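Local atomic coordinates of EF-P arginine 32 rhamnosyl-transferase (Pseudomonas putida KT2440, PDB entry 5NV8), a protein that belongs to the EarP family of bacterial rhamnosyltransferases and is modelled here with 2'-deoxy-thymidine-beta-L-rhamnose. Residues D193-E207 against Q223-V235. Residues are numbered along the deposited sequence; the frame is centred on the assembly and turned at random.
Sequences DLVPGALLISLFAYE and QPCHLLVPQGRVV. With TRH (2'-deoxy-thymidine-beta-L-rhamnose), chain B.
The imidazole of H226 meets the loop before strand 199-203 with its edge: V195 N and D193 O both lie close to the ring plane, while L200 CD1 and L194 CA approach obliquely. V195 N donates to H226 ND1 over 3.3 Å, and H226 NE2 is bonded to Q261 of the neighbouring strand, so two partners fix the ring's rotation. With CG anti to the backbone N (chi1 -161°), H226 runs alongside L200, whose CD1 lies 3.6 Å from H226 CB. At the other end, F204 carries methyl C5A of TRH over one ring face, 3.6 Å from F204 CD1, with a water in plane at its edge; P230 CB touches the same methyl. R233 NH1 sits at the edge of the Y206 ring, the two planes 72° apart. Over one face of this guanidinium lies E207 in a salt bridge, carboxylate and guanidinium 63° apart and both carboxylate oxygens turned to NH1; the modelled 2.5 Å from E207 OE2 to R233 NH1 is doubtful. Y206 OH is hydrogen-bonded to TRH O4P, at a doubtfully short 2.4 Å.

Between these ends the strands pair in parallel, L199 beside C225 through S202 beside L228. H226 N-H donates to L199 O, and H226 O accepts from I201 N-H; L228 does the same with I201 and L203. On the face of C225 and L227, I201 CG2 packs 3.6 Å from L227 CD1, and I201 CD1 reaches C225 SG.

Strands 199-203 and 225-230, joined through helix 211-220, form a beta-alpha-beta crossover of the Rossmann-like kind found in GT-B glycosyltransferases, with F204, Y206 and P230 lining the TRH pocket.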
ATOM      1  N   ASP A 193     -13.984  15.953  -7.355  1.00 46.84           N
ATOM      2  CA  ASP A 193     -14.673  17.007  -6.613  1.00 45.17           C
ATOM      3  C   ASP A 193     -15.094  16.412  -5.274  1.00 43.88           C
ATOM      4  O   ASP A 193     -16.110  15.716  -5.183  1.00 51.37           O
ATOM      5  CB  ASP A 193     -15.870  17.543  -7.393  1.00 45.51           C
ATOM      6  CG  ASP A 193     -16.415  18.835  -6.810  1.00 49.85           C
ATOM      7  OD1 ASP A 193     -15.969  19.234  -5.713  1.00 51.77           O
ATOM      8  OD2 ASP A 193     -17.295  19.452  -7.448  1.00 55.20           O
ATOM      9  N   LEU A 194     -14.308  16.691  -4.237  1.00 44.12           N
ATOM     10  CA  LEU A 194     -14.534  16.105  -2.922  1.00 38.82           C
ATOM     11  C   LEU A 194     -15.910  16.484  -2.387  1.00 42.91           C
ATOM     12  O   LEU A 194     -16.286  17.661  -2.382  1.00 44.56           O
ATOM     13  CB  LEU A 194     -13.436  16.566  -1.959  1.00 43.60           C
ATOM     14  CG  LEU A 194     -13.325  15.976  -0.549  1.00 45.15           C
ATOM     15  CD1 LEU A 194     -14.141  16.779   0.463  1.00 45.44           C
ATOM     16  CD2 LEU A 194     -13.717  14.503  -0.526  1.00 31.47           C
ATOM     17  N   VAL A 195     -16.663  15.482  -1.945  1.00 41.08           N
ATOM     18  CA  VAL A 195     -17.969  15.711  -1.329  1.00 38.76           C
ATOM     19  C   VAL A 195     -17.737  16.348   0.036  1.00 34.37           C
ATOM     20  O   VAL A 195     -17.061  15.750   0.885  1.00 30.56           O
ATOM     21  CB  VAL A 195     -18.775  14.407  -1.209  1.00 36.88           C
ATOM     22  CG1 VAL A 195     -20.133  14.677  -0.583  1.00 35.96           C
ATOM     23  CG2 VAL A 195     -18.940  13.751  -2.570  1.00 39.49           C
ATOM     24  N   PRO A 196     -18.265  17.544   0.291  1.00 40.93           N
ATOM     25  CA  PRO A 196     -17.986  18.221   1.566  1.00 34.24           C
ATOM     26  C   PRO A 196     -18.470  17.400   2.753  1.00 30.14           C
ATOM     27  O   PRO A 196     -19.587  16.876   2.755  1.00 33.60           O
ATOM     28  CB  PRO A 196     -18.751  19.544   1.441  1.00 33.43           C
ATOM     29  CG  PRO A 196     -18.959  19.734  -0.028  1.00 43.58           C
ATOM     30  CD  PRO A 196     -19.112  18.358  -0.595  1.00 38.21           C
ATOM     31  N   GLY A 197     -17.611  17.287   3.763  1.00 29.36           N
ATOM     32  CA  GLY A 197     -17.927  16.533   4.961  1.00 34.23           C
ATOM     33  C   GLY A 197     -17.962  15.030   4.797  1.00 41.59           C
ATOM     34  O   GLY A 197     -18.428  14.335   5.705  1.00 53.72           O
ATOM     35  N   ALA A 198     -17.481  14.502   3.678  1.00 26.74           N
ATOM     36  CA  ALA A 198     -17.538  13.075   3.403  1.00 28.47           C
ATOM     37  C   ALA A 198     -16.248  12.379   3.819  1.00 28.18           C
ATOM     38  O   ALA A 198     -15.154  12.942   3.727  1.00 24.87           O
ATOM     39  CB  ALA A 198     -17.799  12.813   1.919  1.00 26.40           C
ATOM     40  N   LEU A 199     -16.396  11.136   4.281  1.00 27.19           N
ATOM     41  CA  LEU A 199     -15.248  10.280   4.552  1.00 28.61           C
ATOM     42  C   LEU A 199     -14.644   9.801   3.235  1.00 31.45           C
ATOM     43  O   LEU A 199     -15.355   9.277   2.374  1.00 41.40           O
ATOM     44  CB  LEU A 199     -15.671   9.086   5.414  1.00 31.42           C
ATOM     45  CG  LEU A 199     -14.555   8.219   6.010  1.00 35.31           C
ATOM     46  CD1 LEU A 199     -13.955   8.878   7.244  1.00 31.78           C
ATOM     47  CD2 LEU A 199     -15.069   6.820   6.340  1.00 27.19           C
ATOM     48  N   LEU A 200     -13.334   9.986   3.069  1.00 33.88           N
ATOM     49  CA  LEU A 200     -12.647   9.678   1.817  1.00 32.13           C
ATOM     50  C   LEU A 200     -11.935   8.341   1.987  1.00 28.74           C
ATOM     51  O   LEU A 200     -11.119   8.187   2.900  1.00 36.43           O
ATOM     52  CB  LEU A 200     -11.656  10.790   1.451  1.00 33.85           C
ATOM     53  CG  LEU A 200     -11.185  10.960  -0.002  1.00 28.83           C
ATOM     54  CD1 LEU A 200     -12.359  11.205  -0.954  1.00 25.34           C
ATOM     55  CD2 LEU A 200     -10.130  12.063  -0.160  1.00 34.15           C
ATOM     56  N   ILE A 201     -12.265   7.374   1.131  1.00 33.84           N
ATOM     57  CA  ILE A 201     -11.763   6.007   1.216  1.00 34.33           C
ATOM     58  C   ILE A 201     -11.196   5.616  -0.140  1.00 37.11           C
ATOM     59  O   ILE A 201     -11.900   5.692  -1.153  1.00 35.16           O
ATOM     60  CB  ILE A 201     -12.864   5.013   1.638  1.00 31.43           C
ATOM     61  CG1 ILE A 201     -13.434   5.368   3.013  1.00 31.99           C
ATOM     62  CG2 ILE A 201     -12.328   3.582   1.593  1.00 29.41           C
ATOM     63  CD1 ILE A 201     -14.577   4.449   3.432  1.00 23.47           C
ATOM     64  N   SER A 202      -9.928   5.229  -0.167  1.00 23.62           N
ATOM     65  CA  SER A 202      -9.337   4.621  -1.350  1.00 24.42           C
ATOM     66  C   SER A 202      -9.411   3.106  -1.218  1.00 24.96           C
ATOM     67  O   SER A 202      -9.171   2.552  -0.140  1.00 24.45           O
ATOM     68  CB  SER A 202      -7.881   5.062  -1.559  1.00 24.04           C
ATOM     69  OG  SER A 202      -7.016   4.538  -0.566  1.00 23.33           O
ATOM     70  N   LEU A 203      -9.754   2.433  -2.312  1.00 26.28           N
ATOM     71  CA  LEU A 203      -9.858   0.979  -2.312  1.00 35.71           C
ATOM     72  C   LEU A 203      -9.112   0.424  -3.513  1.00 37.17           C
ATOM     73  O   LEU A 203      -9.414   0.774  -4.660  1.00 44.53           O
ATOM     74  CB  LEU A 203     -11.320   0.517  -2.319  1.00 29.42           C
ATOM     75  CG  LEU A 203     -11.579  -0.881  -2.878  1.00 32.99           C
ATOM     76  CD1 LEU A 203     -11.052  -1.931  -1.912  1.00 29.85           C
ATOM     77  CD2 LEU A 203     -13.062  -1.095  -3.109  1.00 32.07           C
ATOM     78  N   PHE A 204      -8.145  -0.446  -3.245  1.00 36.19           N
ATOM     79  CA  PHE A 204      -7.313  -1.071  -4.267  1.00 34.39           C
ATOM     80  C   PHE A 204      -7.061  -2.500  -3.807  1.00 30.97           C
ATOM     81  O   PHE A 204      -6.294  -2.723  -2.862  1.00 31.19           O
ATOM     82  CB  PHE A 204      -6.007  -0.295  -4.451  1.00 33.75           C
ATOM     83  CG  PHE A 204      -4.951  -1.037  -5.219  1.00 30.33           C
ATOM     84  CD1 PHE A 204      -5.113  -1.324  -6.566  1.00 35.00           C
ATOM     85  CD2 PHE A 204      -3.780  -1.430  -4.594  1.00 29.76           C
ATOM     86  CE1 PHE A 204      -4.128  -2.003  -7.272  1.00 37.46           C
ATOM     87  CE2 PHE A 204      -2.793  -2.105  -5.289  1.00 30.95           C
ATOM     88  CZ  PHE A 204      -2.967  -2.394  -6.631  1.00 32.83           C
ATOM     89  N   ALA A 205      -7.719  -3.462  -4.448  1.00 32.96           N
ATOM     90  CA  ALA A 205      -7.677  -4.844  -3.988  1.00 37.21           C
ATOM     91  C   ALA A 205      -7.914  -5.774  -5.174  1.00 42.72           C
ATOM     92  O   ALA A 205      -7.988  -5.338  -6.326  1.00 48.17           O
ATOM     93  CB  ALA A 205      -8.706  -5.067  -2.872  1.00 39.28           C
ATOM     94  N   TYR A 206      -8.024  -7.066  -4.880  1.00 40.38           N
ATOM     95  CA  TYR A 206      -8.381  -8.073  -5.867  1.00 41.65           C
ATOM     96  C   TYR A 206      -9.904  -8.214  -5.894  1.00 46.38           C
ATOM     97  O   TYR A 206     -10.630  -7.306  -5.479  1.00 51.15           O
ATOM     98  CB  TYR A 206      -7.674  -9.394  -5.544  1.00 50.01           C
ATOM     99  CG  TYR A 206      -6.204  -9.254  -5.220  1.00 48.26           C
ATOM    100  CD1 TYR A 206      -5.249  -9.210  -6.228  1.00 43.09           C
ATOM    101  CD2 TYR A 206      -5.772  -9.170  -3.903  1.00 45.90           C
ATOM    102  CE1 TYR A 206      -3.904  -9.085  -5.933  1.00 43.40           C
ATOM    103  CE2 TYR A 206      -4.433  -9.042  -3.598  1.00 45.40           C
ATOM    104  CZ  TYR A 206      -3.504  -9.002  -4.614  1.00 47.61           C
ATOM    105  OH  TYR A 206      -2.172  -8.872  -4.305  1.00 44.86           O
ATOM    106  N   GLU A 207     -10.409  -9.344  -6.382  1.00 47.87           N
ATOM    107  CA  GLU A 207     -11.837  -9.626  -6.300  1.00 51.73           C
ATOM    108  C   GLU A 207     -12.165 -10.088  -4.888  1.00 53.97           C
ATOM    109  O   GLU A 207     -11.638 -11.105  -4.422  1.00 58.02           O
ATOM    110  CB  GLU A 207     -12.264 -10.683  -7.317  1.00 56.79           C
ATOM    111  CG  GLU A 207     -11.864 -10.408  -8.755  1.00 57.97           C
ATOM    112  CD  GLU A 207     -10.415 -10.730  -9.026  1.00 60.69           C
ATOM    113  OE1 GLU A 207      -9.922 -11.748  -8.499  1.00 68.51           O
ATOM    114  OE2 GLU A 207      -9.762  -9.965  -9.765  1.00 60.09           O
ATOM    115  N   GLN A 223     -23.898   9.324   7.060  1.00 29.00           N
ATOM    116  CA  GLN A 223     -22.888  10.311   6.715  1.00 32.34           C
ATOM    117  C   GLN A 223     -22.265   9.944   5.376  1.00 37.65           C
ATOM    118  O   GLN A 223     -21.998   8.763   5.118  1.00 37.90           O
ATOM    119  CB  GLN A 223     -21.803  10.401   7.800  1.00 38.60           C
ATOM    120  CG  GLN A 223     -22.313  10.938   9.131  1.00 42.96           C
ATOM    121  CD  GLN A 223     -21.699  10.235  10.324  1.00 49.42           C
ATOM    122  OE1 GLN A 223     -20.477  10.163  10.458  1.00 47.24           O
ATOM    123  NE2 GLN A 223     -22.549   9.704  11.198  1.00 46.39           N
ATOM    124  N   PRO A 224     -22.023  10.923   4.508  1.00 26.17           N
ATOM    125  CA  PRO A 224     -21.616  10.608   3.134  1.00 27.57           C
ATOM    126  C   PRO A 224     -20.240   9.963   3.072  1.00 25.62           C
ATOM    127  O   PRO A 224     -19.391  10.137   3.948  1.00 24.98           O
ATOM    128  CB  PRO A 224     -21.615  11.975   2.441  1.00 38.32           C
ATOM    129  CG  PRO A 224     -21.426  12.959   3.547  1.00 32.20           C
ATOM    130  CD  PRO A 224     -22.134  12.375   4.736  1.00 29.40           C
ATOM    131  N   CYS A 225     -20.032   9.201   2.000  1.00 25.89           N
ATOM    132  CA  CYS A 225     -18.753   8.559   1.728  1.00 27.45           C
ATOM    133  C   CYS A 225     -18.357   8.827   0.284  1.00 37.65           C
ATOM    134  O   CYS A 225     -19.185   8.698  -0.625  1.00 27.24           O
ATOM    135  CB  CYS A 225     -18.816   7.050   1.992  1.00 39.02           C
ATOM    136  SG  CYS A 225     -17.338   6.130   1.471  1.00 42.81           S
ATOM    137  N   HIS A 226     -17.095   9.205   0.082  1.00 31.68           N
ATOM    138  CA  HIS A 226     -16.519   9.405  -1.244  1.00 26.65           C
ATOM    139  C   HIS A 226     -15.437   8.351  -1.446  1.00 26.21           C
ATOM    140  O   HIS A 226     -14.387   8.401  -0.797  1.00 26.31           O
ATOM    141  CB  HIS A 226     -15.953  10.817  -1.391  1.00 26.91           C
ATOM    142  CG  HIS A 226     -15.762  11.246  -2.813  1.00 28.26           C
ATOM    143  ND1 HIS A 226     -15.829  12.566  -3.209  1.00 29.99           N
ATOM    144  CD2 HIS A 226     -15.509  10.531  -3.935  1.00 29.05           C
ATOM    145  CE1 HIS A 226     -15.626  12.643  -4.512  1.00 30.87           C
ATOM    146  NE2 HIS A 226     -15.429  11.422  -4.977  1.00 30.51           N
ATOM    147  N   LEU A 227     -15.697   7.401  -2.340  1.00 32.35           N
ATOM    148  CA  LEU A 227     -14.803   6.277  -2.585  1.00 27.04           C
ATOM    149  C   LEU A 227     -14.044   6.496  -3.887  1.00 28.01           C
ATOM    150  O   LEU A 227     -14.653   6.721  -4.937  1.00 32.24           O
ATOM    151  CB  LEU A 227     -15.590   4.964  -2.640  1.00 29.52           C
ATOM    152  CG  LEU A 227     -14.826   3.652  -2.835  1.00 28.07           C
ATOM    153  CD1 LEU A 227     -14.107   3.245  -1.564  1.00 27.21           C
ATOM    154  CD2 LEU A 227     -15.769   2.544  -3.286  1.00 29.52           C
ATOM    155  N   LEU A 228     -12.719   6.431  -3.813  1.00 33.01           N
ATOM    156  CA  LEU A 228     -11.847   6.601  -4.970  1.00 31.93           C
ATOM    157  C   LEU A 228     -11.281   5.244  -5.356  1.00 33.76           C
ATOM    158  O   LEU A 228     -10.653   4.571  -4.535  1.00 36.83           O
ATOM    159  CB  LEU A 228     -10.731   7.601  -4.667  1.00 27.44           C
ATOM    160  CG  LEU A 228     -11.216   9.006  -4.290  1.00 27.27           C
ATOM    161  CD1 LEU A 228     -10.050   9.934  -3.965  1.00 38.58           C
ATOM    162  CD2 LEU A 228     -12.100   9.603  -5.364  1.00 30.57           C
ATOM    163  N   VAL A 229     -11.502   4.847  -6.607  1.00 33.78           N
ATOM    164  CA  VAL A 229     -11.210   3.505  -7.079  1.00 31.62           C
ATOM    165  C   VAL A 229     -10.318   3.609  -8.314  1.00 44.85           C
ATOM    166  O   VAL A 229     -10.770   3.931  -9.404  1.00 38.30           O
ATOM    167  CB  VAL A 229     -12.509   2.734  -7.406  1.00 45.02           C
ATOM    168  CG1 VAL A 229     -12.187   1.396  -8.042  1.00 34.73           C
ATOM    169  CG2 VAL A 229     -13.350   2.556  -6.150  1.00 38.91           C
ATOM    170  N   PRO A 230      -9.017   3.343  -8.159  1.00 32.28           N
ATOM    171  CA  PRO A 230      -8.144   3.262  -9.335  1.00 39.16           C
ATOM    172  C   PRO A 230      -8.516   2.087 -10.227  1.00 43.80           C
ATOM    173  O   PRO A 230      -9.163   1.125  -9.807  1.00 49.69           O
ATOM    174  CB  PRO A 230      -6.748   3.077  -8.724  1.00 40.26           C
ATOM    175  CG  PRO A 230      -6.868   3.621  -7.327  1.00 40.72           C
ATOM    176  CD  PRO A 230      -8.267   3.288  -6.899  1.00 43.04           C
ATOM    177  N   GLN A 231      -8.092   2.179 -11.487  1.00 37.95           N
ATOM    178  CA  GLN A 231      -8.387   1.135 -12.463  1.00 56.01           C
ATOM    179  C   GLN A 231      -7.681  -0.156 -12.067  1.00 57.55           C
ATOM    180  O   GLN A 231      -6.457  -0.176 -11.903  1.00 60.22           O
ATOM    181  CB  GLN A 231      -7.959   1.578 -13.860  1.00 49.39           C
ATOM    182  N   GLY A 232      -8.448  -1.229 -11.913  1.00 56.23           N
ATOM    183  CA  GLY A 232      -7.865  -2.489 -11.498  1.00 55.26           C
ATOM    184  C   GLY A 232      -8.919  -3.567 -11.372  1.00 46.84           C
ATOM    185  O   GLY A 232     -10.050  -3.417 -11.838  1.00 46.22           O
ATOM    186  N   ARG A 233      -8.530  -4.657 -10.712  1.00 44.23           N
ATOM    187  CA  ARG A 233      -9.312  -5.884 -10.558  1.00 47.47           C
ATOM    188  C   ARG A 233     -10.552  -5.717  -9.675  1.00 56.03           C
ATOM    189  O   ARG A 233     -11.209  -6.726  -9.380  1.00 59.83           O
ATOM    190  CB  ARG A 233      -8.411  -6.985  -9.997  1.00 50.38           C
ATOM    191  CG  ARG A 233      -7.300  -7.400 -10.954  1.00 57.18           C
ATOM    192  CD  ARG A 233      -6.267  -8.309 -10.301  1.00 60.44           C
ATOM    193  NE  ARG A 233      -6.342  -9.672 -10.821  1.00 64.33           N
ATOM    194  CZ  ARG A 233      -6.921 -10.682 -10.183  1.00 67.95           C
ATOM    195  NH1 ARG A 233      -7.457 -10.488  -8.985  1.00 62.18           N
ATOM    196  NH2 ARG A 233      -6.953 -11.887 -10.733  1.00 74.28           N
ATOM    197  N   VAL A 234     -10.905  -4.507  -9.249  1.00 52.87           N
ATOM    198  CA  VAL A 234     -12.069  -4.302  -8.399  1.00 46.78           C
ATOM    199  C   VAL A 234     -13.218  -3.615  -9.129  1.00 49.90           C
ATOM    200  O   VAL A 234     -14.364  -3.692  -8.656  1.00 55.38           O
ATOM    201  CB  VAL A 234     -11.693  -3.512  -7.127  1.00 45.00           C
ATOM    202  CG1 VAL A 234     -11.545  -2.036  -7.440  1.00 41.83           C
ATOM    203  CG2 VAL A 234     -12.718  -3.737  -6.018  1.00 41.65           C
ATOM    204  N   VAL A 235     -12.962  -2.964 -10.267  1.00 45.19           N
ATOM    205  CA  VAL A 235     -14.029  -2.279 -10.988  1.00 60.19           C
ATOM    206  C   VAL A 235     -15.053  -3.259 -11.550  1.00 63.32           C
ATOM    207  O   VAL A 235     -16.187  -2.862 -11.838  1.00 67.48           O
ATOM    208  CB  VAL A 235     -13.436  -1.403 -12.108  1.00 64.38           C
ATOM    209  CG1 VAL A 235     -14.418  -0.310 -12.507  1.00 66.29           C
ATOM    210  CG2 VAL A 235     -12.115  -0.797 -11.660  1.00 61.98           C
TER
HETATM  211  O4P TRH B 401      -1.353  -7.185  -5.729  1.00 49.66           O
HETATM  212  P2  TRH B 401      -0.122  -6.387  -5.963  1.00 49.48           P
HETATM  213  O3P TRH B 401      -0.113  -5.701  -7.428  1.00 30.25           O
HETATM  214  O1  TRH B 401       1.221  -7.264  -5.814  1.00 55.60           O
HETATM  215  C1  TRH B 401       1.087  -8.666  -5.505  1.00 62.45           C
HETATM  216  C2  TRH B 401       2.462  -9.306  -5.264  1.00 63.66           C
HETATM  217  O2  TRH B 401       3.453  -8.743  -6.124  1.00 71.02           O
HETATM  218  C3  TRH B 401       2.406 -10.809  -5.564  1.00 63.07           C
HETATM  219  O3  TRH B 401       2.525 -11.019  -6.977  1.00 61.61           O
HETATM  220  C4  TRH B 401       1.078 -11.365  -5.094  1.00 63.69           C
HETATM  221  O4  TRH B 401       0.924 -11.092  -3.689  1.00 69.59           O
HETATM  222  OPP TRH B 401      -0.028  -5.163  -4.911  1.00 51.61           O
HETATM  223  P   TRH B 401       1.363  -4.400  -4.707  1.00 44.85           P
HETATM  224  O1P TRH B 401       2.448  -5.266  -4.182  1.00 42.09           O
HETATM  225  O2P TRH B 401       1.082  -3.146  -3.730  1.00 55.46           O
HETATM  226  O5' TRH B 401       1.747  -3.723  -6.116  1.00 36.83           O
HETATM  227  C5' TRH B 401       1.078  -2.539  -6.542  1.00 30.53           C
HETATM  228  C4' TRH B 401       2.114  -1.585  -7.113  1.00 25.71           C
HETATM  229  O4' TRH B 401       1.397  -0.683  -8.000  1.00 25.46           O
HETATM  230  C3' TRH B 401       2.632  -0.699  -5.998  1.00 37.48           C
HETATM  231  O3' TRH B 401       3.779   0.025  -6.460  1.00 38.80           O
HETATM  232  C2' TRH B 401       1.460   0.250  -5.892  1.00 35.03           C
HETATM  233  C1' TRH B 401       1.476   0.613  -7.357  1.00 32.79           C
HETATM  234  N11 TRH B 401       0.358   1.480  -7.789  1.00 45.27           N
HETATM  235  C21 TRH B 401       0.643   2.587  -8.486  1.00 43.68           C
HETATM  236  O21 TRH B 401       1.811   2.874  -8.745  1.00 45.28           O
HETATM  237  N31 TRH B 401      -0.378   3.425  -8.923  1.00 37.30           N
HETATM  238  C41 TRH B 401      -1.707   3.127  -8.647  1.00 31.96           C
HETATM  239  O41 TRH B 401      -2.590   3.886  -9.043  1.00 34.08           O
HETATM  240  C51 TRH B 401      -2.009   1.979  -7.928  1.00 41.60           C
HETATM  241  C5A TRH B 401      -3.334   1.671  -7.648  1.00 37.39           C
HETATM  242  C61 TRH B 401      -0.978   1.146  -7.498  1.00 47.36           C
HETATM  243  O   HOH W   1     -19.291  11.977   6.183  1.00 48.23           O
HETATM  244  O   HOH W   2      -8.477  -0.343  -7.393  1.00 48.74           O